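Local structure of alkyltransferase-like protein 1 (Schizosaccharomyces pombe, 3GVA) at residues Val59-Ser62 with Arg63-Ser67; Arg77-Asp80 with Arg81-Glu85. The protein recognises DNA carrying O6-alkylguanine, flips the damaged base out of the bent duplex into a hydrophobic pocket and so presents the lesion to nucleotide excision repair. All coordinates share one frame; numbering follows the deposited sequence.

Interaction 1 of 2, residues Val59-Ser62 with Arg63-Ser67; sequences VINS and RGTIS
Asn61 and Gly64 close a type I beta turn, its backbone bond running from Gly64 N to Asn61 O over 2.9 Å with an N-H...O angle of 162°. Gly64 continues from it with a positive phi, a conformation in which a beta carbon would be jammed against the carbonyl oxygen of Arg63. The Asn61 side chain adds a second link across the turn. With CG placed between the backbone N and the carbonyl carbon (chi1 54°), its amide is brought to Thr65, and OD1 accepts two bonds from that one residue. Thr65 OG1 donates to Asn61 OD1 at 2.7 Å, tilted only 15° from the amide plane; Thr65 N reaches the same Asn61 OD1 at 3.2 Å from further off that plane. A third approach comes from Arg63 N, 3.3 Å from Asn61 OD1, only a weak bond, in the i+2 position of an Asx turn. These bonds fix the rotation of the carboxamide. Its other end, Asn61 ND2, lies 2.8 Å from Thr65 O, but the angle is too poor for a hydrogen bond.

In the MGMT-family DNA-binding domain this segment belongs to the loop between helix 38-46 and helix 73-84, and the Asn61 side chain is about 6 Å from that of Tyr25, a site inferred to be needed for phosphate rotation and nucleotide flipping. The apolar side of the loop is buried: Ile60 CG2 meets Ile66 CG2 at 3.5 Å, methyl against methyl, while Ile60 CD1 touches Gly64 CA. Both isoleucines also pack on Gln78 of helix 73-84, and backbone bonds tie Gly64 to Leu99 and Ile66 to Tyr97.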
loop_
_atom_site.group_PDB
_atom_site.type_symbol
_atom_site.label_atom_id
_atom_site.label_comp_id
_atom_site.label_asym_id
_atom_site.label_seq_id
_atom_site.Cartn_x
_atom_site.Cartn_y
_atom_site.Cartn_z
ATOM N N VAL A 59 0.189 -0.974 -1.575
ATOM C CA VAL A 59 0.468 0.233 -0.801
ATOM C C VAL A 59 0.856 -0.215 0.618
ATOM O O VAL A 59 0.090 -0.904 1.290
ATOM C CB VAL A 59 -0.774 1.166 -0.750
ATOM C CG1 VAL A 59 -0.430 2.464 -0.033
ATOM C CG2 VAL A 59 -1.247 1.479 -2.167
ATOM N N ILE A 60 2.060 0.150 1.056
ATOM C CA ILE A 60 2.535 -0.244 2.381
ATOM C C ILE A 60 3.066 0.974 3.115
ATOM O O ILE A 60 3.277 2.013 2.502
ATOM C CB ILE A 60 3.682 -1.282 2.284
ATOM C CG1 ILE A 60 4.898 -0.662 1.585
ATOM C CG2 ILE A 60 3.214 -2.501 1.507
ATOM C CD1 ILE A 60 6.103 -1.587 1.517
ATOM N N ASN A 61 3.294 0.863 4.421
ATOM C CA ASN A 61 3.816 2.022 5.126
ATOM C C ASN A 61 5.287 2.224 4.784
ATOM O O ASN A 61 5.971 1.301 4.325
ATOM C CB ASN A 61 3.587 1.909 6.644
ATOM C CG ASN A 61 4.134 0.638 7.232
ATOM O OD1 ASN A 61 5.345 0.438 7.287
ATOM N ND2 ASN A 61 3.237 -0.235 7.690
ATOM N N SER A 62 5.754 3.451 4.985
ATOM C CA SER A 62 7.123 3.845 4.675
ATOM C C SER A 62 8.219 2.978 5.286
ATOM O O SER A 62 9.311 2.869 4.717
ATOM C CB SER A 62 7.340 5.300 5.100
ATOM O OG SER A 62 6.301 6.119 4.598
ATOM N N ARG A 63 7.938 2.363 6.432
ATOM C CA ARG A 63 8.928 1.526 7.100
ATOM C C ARG A 63 9.110 0.157 6.447
ATOM O O ARG A 63 10.007 -0.598 6.825
ATOM C CB ARG A 63 8.549 1.345 8.570
ATOM C CG ARG A 63 8.340 2.654 9.317
ATOM C CD ARG A 63 8.163 2.407 10.803
ATOM N NE ARG A 63 9.418 1.970 11.402
ATOM C CZ ARG A 63 9.535 1.493 12.635
ATOM N NH1 ARG A 63 8.470 1.384 13.412
ATOM N NH2 ARG A 63 10.722 1.130 13.092
ATOM N N GLY A 64 8.259 -0.158 5.473
ATOM C CA GLY A 64 8.353 -1.435 4.785
ATOM C C GLY A 64 7.567 -2.547 5.456
ATOM O O GLY A 64 7.591 -3.692 5.007
ATOM N N THR A 65 6.863 -2.221 6.535
ATOM C CA THR A 65 6.084 -3.223 7.241
ATOM C C THR A 65 4.658 -3.273 6.722
ATOM O O THR A 65 4.178 -2.317 6.113
ATOM C CB THR A 65 6.070 -2.941 8.755
ATOM O OG1 THR A 65 5.848 -1.543 8.976
ATOM C CG2 THR A 65 7.394 -3.339 9.376
ATOM N N ILE A 66 3.987 -4.395 6.953
ATOM C CA ILE A 66 2.612 -4.556 6.501
ATOM C C ILE A 66 1.723 -5.128 7.599
ATOM O O ILE A 66 0.541 -5.397 7.371
ATOM C CB ILE A 66 2.532 -5.491 5.274
ATOM C CG1 ILE A 66 3.096 -6.864 5.634
ATOM C CG2 ILE A 66 3.326 -4.903 4.113
ATOM C CD1 ILE A 66 3.015 -7.874 4.501
ATOM N N SER A 67 2.287 -5.316 8.788
ATOM C CA SER A 67 1.511 -5.870 9.891
ATOM C C SER A 67 2.193 -5.745 11.249
ATOM O O SER A 67 3.305 -5.229 11.367
ATOM C CB SER A 67 1.214 -7.347 9.628
ATOM O OG SER A 67 2.401 -8.114 9.690
#

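Interaction 2 of 2, residues Arg77-Asp80 with Arg81-Glu85; sequences RQKD and RLEEE
Glu83 OE1 is gripped twice: Lys79 NZ donates to it at 3.0 Å in a salt bridge, and a water donates at 2.5 Å to the same Glu83 OE1. The ammonium approaches from above the carboxylate plane, 52° out of it. Lys79 runs out extended as far as CE and then bends at its last torsion (chi4 -64°), which turns NZ back to the glutamate one helical turn on. The water also donates to Asp80 OD1 at 2.5 Å, linking two acidic groups whose like charges are probably eased by the lysine. Lys79 has a second partner in Tyr97, by a cation-pi contact. Replacing Lys79 by alanine removes the ammonium, and Glu83 would probably lose its charged partner and turn more freely, while Tyr97 would lose its cation-pi contact.

The Lys79-Glu83 pair has the i to i+4 spacing of helix 73-84, near its C-terminal end, where the backbone bond from Glu83 N to Lys79 O measures 3.0 Å and that from Glu84 N to Asp80 O lengthens to 3.2 Å. On the buried side Gln78 CG lies alongside Leu82 CD1 at 3.8 Å, the two side chains pointing the same way, while Gln78 NE2 bonds to the carbonyl of His57. Arg77 and Arg81 also run side by side, their guanidinium planes 57° apart, with Arg77 NH2 at the in-plane edge of the Arg81 group. The 2.7 Å between Arg77 NH2 and Arg81 NH2 is too short for two donors, so the exact placement is doubtful. A salt bridge from Arg77 to Glu51 probably offsets part of this charge. Arg81 also touches Trp56, at the position where alkyltransferases of this family carry their reactive cysteine.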
loop_
_atom_site.group_PDB
_atom_site.type_symbol
_atom_site.label_atom_id
_atom_site.label_comp_id
_atom_site.label_asym_id
_atom_site.label_seq_id
_atom_site.Cartn_x
_atom_site.Cartn_y
_atom_site.Cartn_z
ATOM N N ARG A 77 -4.139 -11.038 3.985
ATOM C CA ARG A 77 -4.478 -10.939 2.572
ATOM C C ARG A 77 -3.367 -10.175 1.858
ATOM O O ARG A 77 -2.879 -10.606 0.814
ATOM C CB ARG A 77 -5.814 -10.212 2.378
ATOM C CG ARG A 77 -6.995 -10.910 3.027
ATOM C CD ARG A 77 -8.311 -10.195 2.748
ATOM N NE ARG A 77 -8.778 -10.418 1.385
ATOM C CZ ARG A 77 -9.985 -10.077 0.939
ATOM N NH1 ARG A 77 -10.858 -9.492 1.749
ATOM N NH2 ARG A 77 -10.323 -10.327 -0.319
ATOM N N GLN A 78 -2.956 -9.046 2.430
ATOM C CA GLN A 78 -1.895 -8.257 1.810
ATOM C C GLN A 78 -0.611 -9.067 1.660
ATOM O O GLN A 78 0.025 -9.044 0.603
ATOM C CB GLN A 78 -1.620 -6.980 2.606
ATOM C CG GLN A 78 -0.442 -6.182 2.065
ATOM C CD GLN A 78 -0.486 -4.725 2.486
ATOM O OE1 GLN A 78 -0.890 -4.405 3.594
ATOM N NE2 GLN A 78 -0.061 -3.840 1.599
ATOM N N LYS A 79 -0.229 -9.789 2.708
ATOM C CA LYS A 79 0.974 -10.607 2.644
ATOM C C LYS A 79 0.835 -11.652 1.538
ATOM O O LYS A 79 1.713 -11.779 0.690
ATOM C CB LYS A 79 1.227 -11.296 3.991
ATOM C CG LYS A 79 2.456 -12.193 4.002
ATOM C CD LYS A 79 2.805 -12.636 5.419
ATOM C CE LYS A 79 4.032 -13.536 5.430
ATOM N NZ LYS A 79 3.797 -14.817 4.705
ATOM N N ASP A 80 -0.277 -12.387 1.547
ATOM C CA ASP A 80 -0.534 -13.417 0.539
ATOM C C ASP A 80 -0.416 -12.855 -0.876
ATOM O O ASP A 80 0.222 -13.449 -1.746
ATOM C CB ASP A 80 -1.940 -14.006 0.712
ATOM C CG ASP A 80 -1.998 -15.124 1.750
ATOM O OD1 ASP A 80 -0.952 -15.485 2.318
ATOM O OD2 ASP A 80 -3.105 -15.652 1.995
ATOM N N ARG A 81 -1.041 -11.706 -1.097
ATOM C CA ARG A 81 -1.027 -11.081 -2.405
ATOM C C ARG A 81 0.337 -10.570 -2.820
ATOM O O ARG A 81 0.722 -10.711 -3.975
ATOM C CB ARG A 81 -2.048 -9.951 -2.454
ATOM C CG ARG A 81 -3.448 -10.402 -2.082
ATOM C CD ARG A 81 -4.475 -9.320 -2.362
ATOM N NE ARG A 81 -5.777 -9.638 -1.785
ATOM C CZ ARG A 81 -6.926 -9.119 -2.210
ATOM N NH1 ARG A 81 -6.929 -8.263 -3.224
ATOM N NH2 ARG A 81 -8.068 -9.450 -1.623
ATOM N N LEU A 82 1.075 -9.977 -1.888
ATOM C CA LEU A 82 2.406 -9.483 -2.221
ATOM C C LEU A 82 3.337 -10.647 -2.593
ATOM O O LEU A 82 4.079 -10.584 -3.580
ATOM C CB LEU A 82 2.987 -8.692 -1.045
ATOM C CG LEU A 82 2.412 -7.274 -0.914
ATOM C CD1 LEU A 82 2.923 -6.586 0.357
ATOM C CD2 LEU A 82 2.806 -6.481 -2.157
ATOM N N GLU A 83 3.300 -11.713 -1.804
ATOM C CA GLU A 83 4.147 -12.862 -2.094
ATOM C C GLU A 83 3.847 -13.455 -3.479
ATOM O O GLU A 83 4.759 -13.910 -4.169
ATOM C CB GLU A 83 3.997 -13.918 -0.995
ATOM C CG GLU A 83 4.597 -13.449 0.333
ATOM C CD GLU A 83 4.703 -14.546 1.372
ATOM O OE1 GLU A 83 3.656 -15.095 1.766
ATOM O OE2 GLU A 83 5.837 -14.862 1.800
ATOM N N GLU A 84 2.583 -13.421 -3.895
ATOM C CA GLU A 84 2.208 -13.944 -5.208
ATOM C C GLU A 84 2.824 -13.134 -6.347
ATOM O O GLU A 84 3.042 -13.660 -7.438
ATOM C CB GLU A 84 0.688 -13.972 -5.355
ATOM C CG GLU A 84 0.016 -15.063 -4.544
ATOM C CD GLU A 84 -1.491 -14.955 -4.560
ATOM O OE1 GLU A 84 -2.157 -15.866 -4.026
ATOM O OE2 GLU A 84 -2.009 -13.957 -5.100
ATOM N N GLU A 85 3.103 -11.856 -6.099
ATOM C CA GLU A 85 3.707 -11.011 -7.125
ATOM C C GLU A 85 5.239 -10.984 -7.033
ATOM O O GLU A 85 5.896 -10.116 -7.611
ATOM C CB GLU A 85 3.118 -9.590 -7.058
ATOM C CG GLU A 85 1.605 -9.579 -7.264
ATOM C CD GLU A 85 0.979 -8.198 -7.240
ATOM O OE1 GLU A 85 -0.273 -8.128 -7.202
ATOM O OE2 GLU A 85 1.718 -7.189 -7.264
HETATM O O HOH W 1 1.436 -16.068 2.327
#

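The two interactions lie in series along the chain, centres 13 Å apart, yet interaction 1 rests directly on the helix that carries interaction 2. Gln78 is the main bridge: its NE2 lies 3.0 Å from Val59 O, a probable hydrogen bond, and 3.5 Å from Ile60 CG2. Ile66 CD1 adds packing at 3.9 Å from Lys79 CA. The flipping and recognition sites lie near this junction: the Gln78 side chain is about 8 Å from that of Tyr25, and the Lys79 side chain about 8 Å from that of Arg69, which probes the flipped base, whereas Thr65 is about 11 Å from Arg69, again between side chains.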